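Local coordinates for V-type ATPase 116 kDa subunit (Meiothermus ruber, PDB 3RRK), which is the cytoplasmic N-terminal part of subunit I, the homolog of subunit a, of a V-type ATPase, a rotary machine probably engaged in proton transport, at residues Lys157-Arg165 against Leu178-Ala189; Glu114-Ile125 against Arg234-Ile245. All coordinates share one frame; numbering follows the deposited sequence.

Contact 1. Residues Lys157-Arg165 against Leu178-Ala189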
loop_
_atom_site.group_PDB
_atom_site.type_symbol
_atom_site.label_atom_id
_atom_site.label_comp_id
_atom_site.label_asym_id
_atom_site.label_seq_id
_atom_site.Cartn_x
_atom_site.Cartn_y
_atom_site.Cartn_z
ATOM N N LYS A 157 27.474 -16.527 -22.221
ATOM C CA LYS A 157 28.400 -16.619 -23.339
ATOM C C LYS A 157 28.094 -17.831 -24.232
ATOM O O LYS A 157 27.669 -18.879 -23.743
ATOM C CB LYS A 157 29.839 -16.679 -22.806
ATOM C CG LYS A 157 30.106 -15.730 -21.635
ATOM C CD LYS A 157 31.539 -15.822 -21.128
ATOM C CE LYS A 157 31.778 -14.807 -20.011
ATOM N NZ LYS A 157 33.194 -14.778 -19.527
ATOM N N PRO A 158 28.291 -17.681 -25.551
ATOM C CA PRO A 158 28.233 -18.833 -26.458
ATOM C C PRO A 158 29.234 -19.915 -26.034
ATOM O O PRO A 158 29.095 -21.083 -26.404
ATOM C CB PRO A 158 28.627 -18.229 -27.810
ATOM C CG PRO A 158 28.193 -16.803 -27.720
ATOM C CD PRO A 158 28.408 -16.405 -26.280
ATOM N N GLU A 159 30.235 -19.511 -25.259
ATOM C CA GLU A 159 31.204 -20.440 -24.699
ATOM C C GLU A 159 30.533 -21.311 -23.647
ATOM O O GLU A 159 30.785 -22.511 -23.565
ATOM C CB GLU A 159 32.383 -19.680 -24.081
ATOM C CG GLU A 159 33.302 -18.979 -25.092
ATOM C CD GLU A 159 32.672 -17.748 -25.741
ATOM O OE1 GLU A 159 31.831 -17.090 -25.092
ATOM O OE2 GLU A 159 33.023 -17.436 -26.902
ATOM N N GLU A 160 29.670 -20.699 -22.843
ATOM C CA GLU A 160 28.964 -21.427 -21.796
ATOM C C GLU A 160 27.957 -22.395 -22.415
ATOM O O GLU A 160 27.730 -23.489 -21.900
ATOM C CB GLU A 160 28.269 -20.463 -20.820
ATOM C CG GLU A 160 27.987 -21.077 -19.451
ATOM C CD GLU A 160 27.289 -20.126 -18.484
ATOM O OE1 GLU A 160 26.779 -19.070 -18.929
ATOM O OE2 GLU A 160 27.250 -20.445 -17.273
ATOM N N LEU A 161 27.363 -21.991 -23.530
ATOM C CA LEU A 161 26.405 -22.836 -24.211
ATOM C C LEU A 161 27.061 -24.155 -24.593
ATOM O O LEU A 161 26.458 -25.220 -24.481
ATOM C CB LEU A 161 25.877 -22.134 -25.453
ATOM C CG LEU A 161 24.767 -22.875 -26.201
ATOM C CD1 LEU A 161 23.562 -23.075 -25.305
ATOM C CD2 LEU A 161 24.375 -22.121 -27.463
ATOM N N GLU A 162 28.309 -24.075 -25.036
ATOM C CA GLU A 162 29.058 -25.260 -25.420
ATOM C C GLU A 162 29.251 -26.222 -24.262
ATOM O O GLU A 162 29.018 -27.421 -24.404
ATOM C CB GLU A 162 30.408 -24.863 -26.001
ATOM C CG GLU A 162 30.256 -24.108 -27.290
ATOM C CD GLU A 162 29.103 -24.646 -28.118
ATOM O OE1 GLU A 162 29.144 -25.843 -28.491
ATOM O OE2 GLU A 162 28.151 -23.878 -28.378
ATOM N N ALA A 163 29.683 -25.695 -23.121
ATOM C CA ALA A 163 29.880 -26.515 -21.934
ATOM C C ALA A 163 28.615 -27.318 -21.632
ATOM O O ALA A 163 28.686 -28.478 -21.212
ATOM C CB ALA A 163 30.275 -25.638 -20.734
ATOM N N VAL A 164 27.468 -26.679 -21.857
ATOM C CA VAL A 164 26.155 -27.295 -21.684
ATOM C C VAL A 164 25.922 -28.386 -22.726
ATOM O O VAL A 164 25.515 -29.510 -22.403
ATOM C CB VAL A 164 25.038 -26.251 -21.860
ATOM C CG1 VAL A 164 23.681 -26.925 -21.924
ATOM C CG2 VAL A 164 25.080 -25.239 -20.751
ATOM N N ARG A 165 26.158 -28.028 -23.981
ATOM C CA ARG A 165 26.066 -28.981 -25.069
ATOM C C ARG A 165 26.943 -30.185 -24.747
ATOM O O ARG A 165 26.552 -31.328 -24.990
ATOM C CB ARG A 165 26.479 -28.325 -26.387
ATOM C CG ARG A 165 26.517 -29.276 -27.568
ATOM C CD ARG A 165 26.663 -28.535 -28.898
ATOM N NE ARG A 165 25.367 -28.185 -29.480
ATOM C CZ ARG A 165 24.956 -26.945 -29.734
ATOM N NH1 ARG A 165 25.737 -25.903 -29.466
ATOM N NH2 ARG A 165 23.759 -26.748 -30.267
ATOM N N LEU A 178 19.819 -28.756 -28.722
ATOM C CA LEU A 178 20.155 -27.519 -28.039
ATOM C C LEU A 178 20.290 -26.380 -29.041
ATOM O O LEU A 178 21.217 -26.349 -29.838
ATOM C CB LEU A 178 21.428 -27.691 -27.219
ATOM C CG LEU A 178 21.852 -26.467 -26.409
ATOM C CD1 LEU A 178 20.703 -25.932 -25.521
ATOM C CD2 LEU A 178 23.097 -26.791 -25.589
ATOM N N GLU A 179 19.343 -25.455 -29.007
ATOM C CA GLU A 179 19.381 -24.304 -29.891
ATOM C C GLU A 179 19.261 -23.038 -29.065
ATOM O O GLU A 179 18.767 -23.068 -27.938
ATOM C CB GLU A 179 18.256 -24.392 -30.919
ATOM C CG GLU A 179 18.409 -25.560 -31.887
ATOM C CD GLU A 179 19.720 -25.515 -32.669
ATOM O OE1 GLU A 179 20.010 -24.466 -33.286
ATOM O OE2 GLU A 179 20.463 -26.526 -32.661
ATOM N N ALA A 180 19.724 -21.926 -29.614
ATOM C CA ALA A 180 19.802 -20.698 -28.841
ATOM C C ALA A 180 19.682 -19.474 -29.727
ATOM O O ALA A 180 20.067 -19.493 -30.900
ATOM C CB ALA A 180 21.090 -20.655 -28.066
ATOM N N GLU A 181 19.132 -18.408 -29.158
ATOM C CA GLU A 181 18.985 -17.147 -29.865
ATOM C C GLU A 181 19.611 -16.061 -29.027
ATOM O O GLU A 181 19.514 -16.087 -27.802
ATOM C CB GLU A 181 17.514 -16.826 -30.147
ATOM C CG GLU A 181 16.961 -17.502 -31.388
ATOM C CD GLU A 181 17.787 -17.198 -32.628
ATOM O OE1 GLU A 181 18.212 -16.030 -32.787
ATOM O OE2 GLU A 181 18.016 -18.126 -33.438
ATOM N N PRO A 182 20.266 -15.105 -29.690
ATOM C CA PRO A 182 20.943 -14.000 -29.007
ATOM C C PRO A 182 19.959 -12.994 -28.421
ATOM O O PRO A 182 19.020 -12.548 -29.084
ATOM C CB PRO A 182 21.758 -13.349 -30.128
ATOM C CG PRO A 182 20.965 -13.629 -31.364
ATOM C CD PRO A 182 20.354 -14.992 -31.156
ATOM N N LEU A 183 20.175 -12.661 -27.158
ATOM C CA LEU A 183 19.464 -11.570 -26.526
ATOM C C LEU A 183 20.415 -10.384 -26.549
ATOM O O LEU A 183 21.522 -10.490 -27.074
ATOM C CB LEU A 183 19.088 -11.949 -25.098
ATOM C CG LEU A 183 17.593 -12.090 -24.825
ATOM C CD1 LEU A 183 16.851 -12.533 -26.059
ATOM C CD2 LEU A 183 17.360 -13.050 -23.674
ATOM N N GLU A 184 19.994 -9.257 -25.990
ATOM C CA GLU A 184 20.848 -8.078 -25.990
ATOM C C GLU A 184 22.217 -8.374 -25.365
ATOM O O GLU A 184 23.246 -7.941 -25.877
ATOM C CB GLU A 184 20.150 -6.899 -25.305
ATOM C CG GLU A 184 19.018 -6.282 -26.136
ATOM C CD GLU A 184 18.374 -5.064 -25.476
ATOM O OE1 GLU A 184 18.385 -4.978 -24.229
ATOM O OE2 GLU A 184 17.854 -4.188 -26.205
ATOM N N ASN A 185 22.227 -9.132 -24.274
ATOM C CA ASN A 185 23.474 -9.515 -23.618
ATOM C C ASN A 185 23.637 -11.024 -23.512
ATOM O O ASN A 185 24.650 -11.586 -23.917
ATOM C CB ASN A 185 23.562 -8.897 -22.225
ATOM C CG ASN A 185 24.313 -7.581 -22.217
ATOM O OD1 ASN A 185 24.797 -7.117 -23.252
ATOM N ND2 ASN A 185 24.398 -6.960 -21.049
ATOM N N GLN A 186 22.628 -11.675 -22.956
ATOM C CA GLN A 186 22.641 -13.117 -22.782
ATOM C C GLN A 186 22.124 -13.834 -24.025
ATOM O O GLN A 186 21.868 -13.216 -25.063
ATOM C CB GLN A 186 21.782 -13.505 -21.576
ATOM C CG GLN A 186 22.183 -12.820 -20.275
ATOM C CD GLN A 186 21.315 -13.233 -19.101
ATOM O OE1 GLN A 186 21.403 -14.364 -18.612
ATOM N NE2 GLN A 186 20.466 -12.318 -18.643
ATOM N N LEU A 187 21.971 -15.145 -23.899
ATOM C CA LEU A 187 21.433 -15.968 -24.964
ATOM C C LEU A 187 20.226 -16.734 -24.447
ATOM O O LEU A 187 20.297 -17.359 -23.388
ATOM C CB LEU A 187 22.487 -16.961 -25.437
ATOM C CG LEU A 187 23.764 -16.402 -26.050
ATOM C CD1 LEU A 187 24.748 -17.534 -26.271
ATOM C CD2 LEU A 187 23.447 -15.690 -27.353
ATOM N N ALA A 188 19.116 -16.676 -25.180
ATOM C CA ALA A 188 17.960 -17.496 -24.862
ATOM C C ALA A 188 18.177 -18.876 -25.473
ATOM O O ALA A 188 18.273 -19.021 -26.690
ATOM C CB ALA A 188 16.699 -16.866 -25.405
ATOM N N ALA A 189 18.289 -19.887 -24.622
ATOM C CA ALA A 189 18.536 -21.241 -25.086
ATOM C C ALA A 189 17.347 -22.126 -24.770
ATOM O O ALA A 189 16.556 -21.822 -23.884
ATOM C CB ALA A 189 19.783 -21.799 -24.440
#

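Contact 2. Residues Glu114-Ile125 against Arg234-Ile245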
loop_
_atom_site.group_PDB
_atom_site.type_symbol
_atom_site.label_atom_id
_atom_site.label_comp_id
_atom_site.label_asym_id
_atom_site.label_seq_id
_atom_site.Cartn_x
_atom_site.Cartn_y
_atom_site.Cartn_z
ATOM N N GLU A 114 -6.278 -1.690 -10.216
ATOM C CA GLU A 114 -6.214 -2.016 -11.614
ATOM C C GLU A 114 -4.945 -1.436 -12.199
ATOM O O GLU A 114 -4.184 -2.155 -12.848
ATOM C CB GLU A 114 -7.453 -1.504 -12.350
ATOM C CG GLU A 114 -7.550 -2.012 -13.781
ATOM C CD GLU A 114 -7.474 -3.530 -13.854
ATOM O OE1 GLU A 114 -8.147 -4.181 -13.027
ATOM O OE2 GLU A 114 -6.738 -4.066 -14.721
ATOM N N ARG A 115 -4.730 -0.139 -11.953
ATOM C CA ARG A 115 -3.538 0.601 -12.403
ATOM C C ARG A 115 -2.236 -0.110 -12.030
ATOM O O ARG A 115 -1.333 -0.242 -12.855
ATOM C CB ARG A 115 -3.531 2.029 -11.837
ATOM C CG ARG A 115 -2.294 2.839 -12.229
ATOM C CD ARG A 115 -2.227 4.179 -11.518
ATOM N NE ARG A 115 -2.087 3.993 -10.077
ATOM C CZ ARG A 115 -2.402 4.906 -9.163
ATOM N NH1 ARG A 115 -2.893 6.076 -9.544
ATOM N NH2 ARG A 115 -2.239 4.633 -7.868
ATOM N N ALA A 116 -2.139 -0.574 -10.792
ATOM C CA ALA A 116 -0.976 -1.358 -10.383
ATOM C C ALA A 116 -0.837 -2.677 -11.152
ATOM O O ALA A 116 0.273 -3.071 -11.510
ATOM C CB ALA A 116 -0.979 -1.616 -8.854
ATOM N N ALA A 117 -1.950 -3.367 -11.394
ATOM C CA ALA A 117 -1.903 -4.643 -12.128
ATOM C C ALA A 117 -1.439 -4.423 -13.560
ATOM O O ALA A 117 -0.601 -5.165 -14.065
ATOM C CB ALA A 117 -3.246 -5.343 -12.112
ATOM N N LEU A 118 -1.967 -3.386 -14.199
ATOM C CA LEU A 118 -1.483 -2.988 -15.513
ATOM C C LEU A 118 -0.008 -2.615 -15.532
ATOM O O LEU A 118 0.717 -3.072 -16.397
ATOM C CB LEU A 118 -2.350 -1.874 -16.086
ATOM C CG LEU A 118 -3.715 -2.428 -16.511
ATOM C CD1 LEU A 118 -4.849 -1.521 -16.076
ATOM C CD2 LEU A 118 -3.755 -2.703 -18.019
ATOM N N GLU A 119 0.452 -1.812 -14.579
ATOM C CA GLU A 119 1.848 -1.391 -14.599
ATOM C C GLU A 119 2.792 -2.569 -14.397
ATOM O O GLU A 119 3.844 -2.641 -15.025
ATOM C CB GLU A 119 2.109 -0.300 -13.566
ATOM C CG GLU A 119 1.309 0.969 -13.788
ATOM C CD GLU A 119 1.444 1.948 -12.635
ATOM O OE1 GLU A 119 1.903 1.532 -11.546
ATOM O OE2 GLU A 119 1.089 3.133 -12.815
ATOM N N GLU A 120 2.409 -3.495 -13.526
ATOM C CA GLU A 120 3.233 -4.672 -13.258
ATOM C C GLU A 120 3.241 -5.578 -14.486
ATOM O O GLU A 120 4.236 -6.244 -14.781
ATOM C CB GLU A 120 2.712 -5.438 -12.033
ATOM C CG GLU A 120 3.542 -5.283 -10.753
ATOM C CD GLU A 120 3.365 -3.928 -10.037
ATOM O OE1 GLU A 120 4.161 -2.994 -10.307
ATOM O OE2 GLU A 120 2.451 -3.806 -9.187
ATOM N N GLU A 121 2.121 -5.587 -15.203
ATOM C CA GLU A 121 1.967 -6.399 -16.396
ATOM C C GLU A 121 2.900 -5.892 -17.493
ATOM O O GLU A 121 3.676 -6.647 -18.084
ATOM C CB GLU A 121 0.500 -6.336 -16.861
ATOM C CG GLU A 121 -0.032 -7.563 -17.654
ATOM C CD GLU A 121 -1.561 -7.579 -17.778
ATOM O OE1 GLU A 121 -2.195 -6.499 -17.730
ATOM O OE2 GLU A 121 -2.129 -8.682 -17.916
ATOM N N ILE A 122 2.817 -4.594 -17.749
ATOM C CA ILE A 122 3.639 -3.933 -18.746
ATOM C C ILE A 122 5.136 -4.070 -18.471
ATOM O O ILE A 122 5.930 -4.263 -19.392
ATOM C CB ILE A 122 3.254 -2.465 -18.854
ATOM C CG1 ILE A 122 1.831 -2.348 -19.392
ATOM C CG2 ILE A 122 4.207 -1.723 -19.750
ATOM C CD1 ILE A 122 1.277 -0.924 -19.343
ATOM N N GLN A 123 5.525 -3.988 -17.209
ATOM C CA GLN A 123 6.930 -4.169 -16.847
ATOM C C GLN A 123 7.407 -5.608 -17.049
ATOM O O GLN A 123 8.512 -5.831 -17.538
ATOM C CB GLN A 123 7.182 -3.703 -15.414
ATOM C CG GLN A 123 6.962 -2.214 -15.226
ATOM C CD GLN A 123 6.950 -1.795 -13.763
ATOM O OE1 GLN A 123 7.482 -2.495 -12.903
ATOM N NE2 GLN A 123 6.334 -0.653 -13.477
ATOM N N THR A 124 6.578 -6.571 -16.661
ATOM C CA THR A 124 6.854 -7.981 -16.925
ATOM C C THR A 124 7.132 -8.202 -18.407
ATOM O O THR A 124 8.124 -8.820 -18.795
ATOM C CB THR A 124 5.651 -8.852 -16.579
ATOM O OG1 THR A 124 5.339 -8.706 -15.193
ATOM C CG2 THR A 124 5.956 -10.288 -16.869
ATOM N N ILE A 125 6.231 -7.699 -19.237
ATOM C CA ILE A 125 6.405 -7.800 -20.666
ATOM C C ILE A 125 7.692 -7.111 -21.112
ATOM O O ILE A 125 8.313 -7.529 -22.083
ATOM C CB ILE A 125 5.177 -7.232 -21.407
ATOM C CG1 ILE A 125 3.980 -8.175 -21.222
ATOM C CG2 ILE A 125 5.485 -7.020 -22.877
ATOM C CD1 ILE A 125 2.653 -7.577 -21.624
ATOM N N ARG A 234 -1.326 -8.500 -24.698
ATOM C CA ARG A 234 -1.332 -7.605 -23.553
ATOM C C ARG A 234 -0.463 -6.389 -23.877
ATOM O O ARG A 234 -0.725 -5.293 -23.398
ATOM C CB ARG A 234 -0.835 -8.298 -22.276
ATOM C CG ARG A 234 -1.677 -9.484 -21.820
ATOM C CD ARG A 234 -3.128 -9.093 -21.587
ATOM N NE ARG A 234 -3.258 -7.884 -20.770
ATOM C CZ ARG A 234 -4.155 -6.924 -20.994
ATOM N NH1 ARG A 234 -5.004 -7.026 -22.011
ATOM N NH2 ARG A 234 -4.203 -5.859 -20.207
ATOM N N ALA A 235 0.562 -6.579 -24.706
ATOM C CA ALA A 235 1.444 -5.472 -25.087
ATOM C C ALA A 235 0.724 -4.482 -25.983
ATOM O O ALA A 235 1.116 -3.322 -26.074
ATOM C CB ALA A 235 2.710 -5.980 -25.767
ATOM N N ARG A 236 -0.332 -4.940 -26.643
ATOM C CA ARG A 236 -1.113 -4.066 -27.506
ATOM C C ARG A 236 -2.261 -3.444 -26.720
ATOM O O ARG A 236 -2.611 -2.286 -26.929
ATOM C CB ARG A 236 -1.655 -4.840 -28.716
ATOM C CG ARG A 236 -2.092 -3.957 -29.879
ATOM C CD ARG A 236 -2.754 -4.756 -31.001
ATOM N NE ARG A 236 -4.058 -5.290 -30.615
ATOM C CZ ARG A 236 -4.276 -6.557 -30.276
ATOM N NH1 ARG A 236 -3.273 -7.430 -30.283
ATOM N NH2 ARG A 236 -5.497 -6.954 -29.936
ATOM N N LEU A 237 -2.835 -4.219 -25.805
ATOM C CA LEU A 237 -4.015 -3.780 -25.068
ATOM C C LEU A 237 -3.692 -3.002 -23.785
ATOM O O LEU A 237 -4.344 -2.001 -23.485
ATOM C CB LEU A 237 -4.929 -4.972 -24.750
ATOM C CG LEU A 237 -5.458 -5.751 -25.963
ATOM C CD1 LEU A 237 -6.284 -6.970 -25.538
ATOM C CD2 LEU A 237 -6.257 -4.845 -26.891
ATOM N N ALA A 238 -2.693 -3.460 -23.036
ATOM C CA ALA A 238 -2.441 -2.921 -21.704
ATOM C C ALA A 238 -2.190 -1.421 -21.700
ATOM O O ALA A 238 -2.806 -0.688 -20.928
ATOM C CB ALA A 238 -1.302 -3.663 -21.011
ATOM N N PRO A 239 -1.286 -0.951 -22.563
ATOM C CA PRO A 239 -0.941 0.470 -22.500
ATOM C C PRO A 239 -2.160 1.371 -22.666
ATOM O O PRO A 239 -2.212 2.448 -22.077
ATOM C CB PRO A 239 0.024 0.642 -23.668
ATOM C CG PRO A 239 0.626 -0.713 -23.846
ATOM C CD PRO A 239 -0.488 -1.668 -23.569
ATOM N N GLU A 240 -3.137 0.935 -23.446
ATOM C CA GLU A 240 -4.317 1.758 -23.649
ATOM C C GLU A 240 -5.303 1.618 -22.490
ATOM O O GLU A 240 -5.981 2.575 -22.122
ATOM C CB GLU A 240 -4.982 1.451 -24.992
ATOM C CG GLU A 240 -6.262 2.251 -25.243
ATOM C CD GLU A 240 -6.064 3.769 -25.193
ATOM O OE1 GLU A 240 -4.982 4.254 -25.600
ATOM O OE2 GLU A 240 -7.002 4.477 -24.748
ATOM N N GLU A 241 -5.379 0.432 -21.906
ATOM C CA GLU A 241 -6.237 0.243 -20.741
ATOM C C GLU A 241 -5.724 1.089 -19.580
ATOM O O GLU A 241 -6.492 1.546 -18.742
ATOM C CB GLU A 241 -6.305 -1.237 -20.330
ATOM C CG GLU A 241 -6.863 -2.154 -21.403
ATOM C CD GLU A 241 -6.686 -3.627 -21.094
ATOM O OE1 GLU A 241 -6.584 -3.991 -19.903
ATOM O OE2 GLU A 241 -6.647 -4.421 -22.053
ATOM N N LEU A 242 -4.415 1.283 -19.532
ATOM C CA LEU A 242 -3.813 2.055 -18.462
ATOM C C LEU A 242 -4.184 3.528 -18.645
ATOM O O LEU A 242 -4.517 4.225 -17.689
ATOM C CB LEU A 242 -2.298 1.862 -18.465
ATOM C CG LEU A 242 -1.513 2.552 -17.354
ATOM C CD1 LEU A 242 -2.105 2.206 -16.009
ATOM C CD2 LEU A 242 -0.051 2.145 -17.413
ATOM N N VAL A 243 -4.149 3.992 -19.887
ATOM C CA VAL A 243 -4.557 5.352 -20.176
ATOM C C VAL A 243 -5.943 5.617 -19.597
ATOM O O VAL A 243 -6.143 6.558 -18.830
ATOM C CB VAL A 243 -4.508 5.637 -21.687
ATOM C CG1 VAL A 243 -5.268 6.909 -22.016
ATOM C CG2 VAL A 243 -3.058 5.760 -22.135
ATOM N N GLY A 244 -6.890 4.762 -19.942
ATOM C CA GLY A 244 -8.242 4.867 -19.423
ATOM C C GLY A 244 -8.363 4.837 -17.909
ATOM O O GLY A 244 -9.142 5.594 -17.332
ATOM N N ILE A 245 -7.607 3.955 -17.262
ATOM C CA ILE A 245 -7.574 3.909 -15.807
ATOM C C ILE A 245 -7.041 5.230 -15.234
ATOM O O ILE A 245 -7.542 5.734 -14.224
ATOM C CB ILE A 245 -6.691 2.767 -15.306
ATOM C CG1 ILE A 245 -7.282 1.399 -15.718
ATOM C CG2 ILE A 245 -6.530 2.858 -13.810
ATOM C CD1 ILE A 245 -8.630 1.010 -15.057
#

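Contact 1. Residues Lys157-Arg165 against Leu178-Ala189
Leu161 and Leu178 meet where helix 158-172 lies over one face of a three-stranded antiparallel sheet, forming a small alpha/beta lobe at one end of this elongated domain. The helix runs almost antiparallel to strand 178-182, the short axes 9.9 Å apart at closest approach. Leu161 reaches down onto the sheet with CG anti to the backbone N (chi1 -175°), a rotamer Leu178 shares, and its two methyls part company. CD2 settles on the CB of Ala180, 3.6 Å away, while CD1 goes to CD2 of Leu178 at 3.8 Å and also touches Ala189 CB on the central strand. The two leucines slide past each other in opposite directions. CD2 of Leu178 fits beneath the helix against Val164 CG1, 3.7 Å away, with the two side chains at about a right angle, and touches CB of Arg165. Val164 extends this apolar layer to Leu208 and Leu210. Pro158, first residue after the N-cap Lys157, rests its ring face on Leu187 CD1, which comes within 3.6 Å of Pro158 N. With Leu178 and Ala180 on one strand and Leu187 and Ala189 on the other, the helix bears on both strands of the hairpin; strand 187-194 pairs on its far side with strand 148-155. Two turns further along the helix, Arg165 bends at chi3 (-90°), bringing its guanidinium back beside the backbone of Leu178, and Glu162 draws level with its edge. Their salt bridge joins Arg165 NH1 to Glu162 OE2 at 3.3 Å, whereas Glu179 OE2 stays 4.1 Å from Arg165 NH2.

Contact 2. Residues Glu114-Ile125 against Arg234-Ile245
Leu118 is the knob of helix 114-125, dropping into a hollow lined by Ala238, Glu241, Leu242 and Ile245. Its CD1 lies 3.8 Å from Ile245 CG1, while CD2 lies between Ala238 and Glu241, 3.7 Å from Glu241 CB. Leu242 returns the gesture: with CG anti to the backbone N (chi1 -177°), it enters the gap between Arg115, Leu118, Glu119 and Ile122, setting CD1 on Arg115 CG and CD2 3.9 Å from Ile122 CD1. The small Ala238 leaves a dip that Ile122 CG1 fills. At the ends, Ile245 CD1 presses on Glu114 CG, and Ile125 CD1 crosses over Arg234 CB at 3.6 Å.

Along one flank Arg234, bent at chi2 and chi3, joins the helices. NH2 meets Glu121 OE1 from above the carboxylate plane at 3.3 Å, NE adds a weak bond to OE2, and NH1 and NH2 grip Glu241 end-on, with NH1 3.1 Å from Glu241 OE2. A leucine in place of Arg234 would probably leave the Glu121 and Glu241 carboxylates, like charges close together, without the positive charge they share. Reciprocal knobs-into-holes, flanked by a salt-bridge network, are consistent with coiled-coil-like packing of two long antiparallel helices.

How the contacts relate
The two contacts lie on the same side of the chain's centre, about 31 Å apart between centres and about 11 Å between nearest atoms, without touching. Along the chain, helix 94-138 supplies the first half of contact 2, then both halves of contact 1 follow, and helix 224-281 returns to complete contact 2. The sheet and helix of contact 1 therefore form a lobe inserted between two long helices whose pairing includes contact 2. Helix 94-138 ties them directly: beyond residues 114-125, its Lys134, Leu135 and Leu138 touch the hairpin of contact 1. Lobe and paired helices thus form one continuous elongated body.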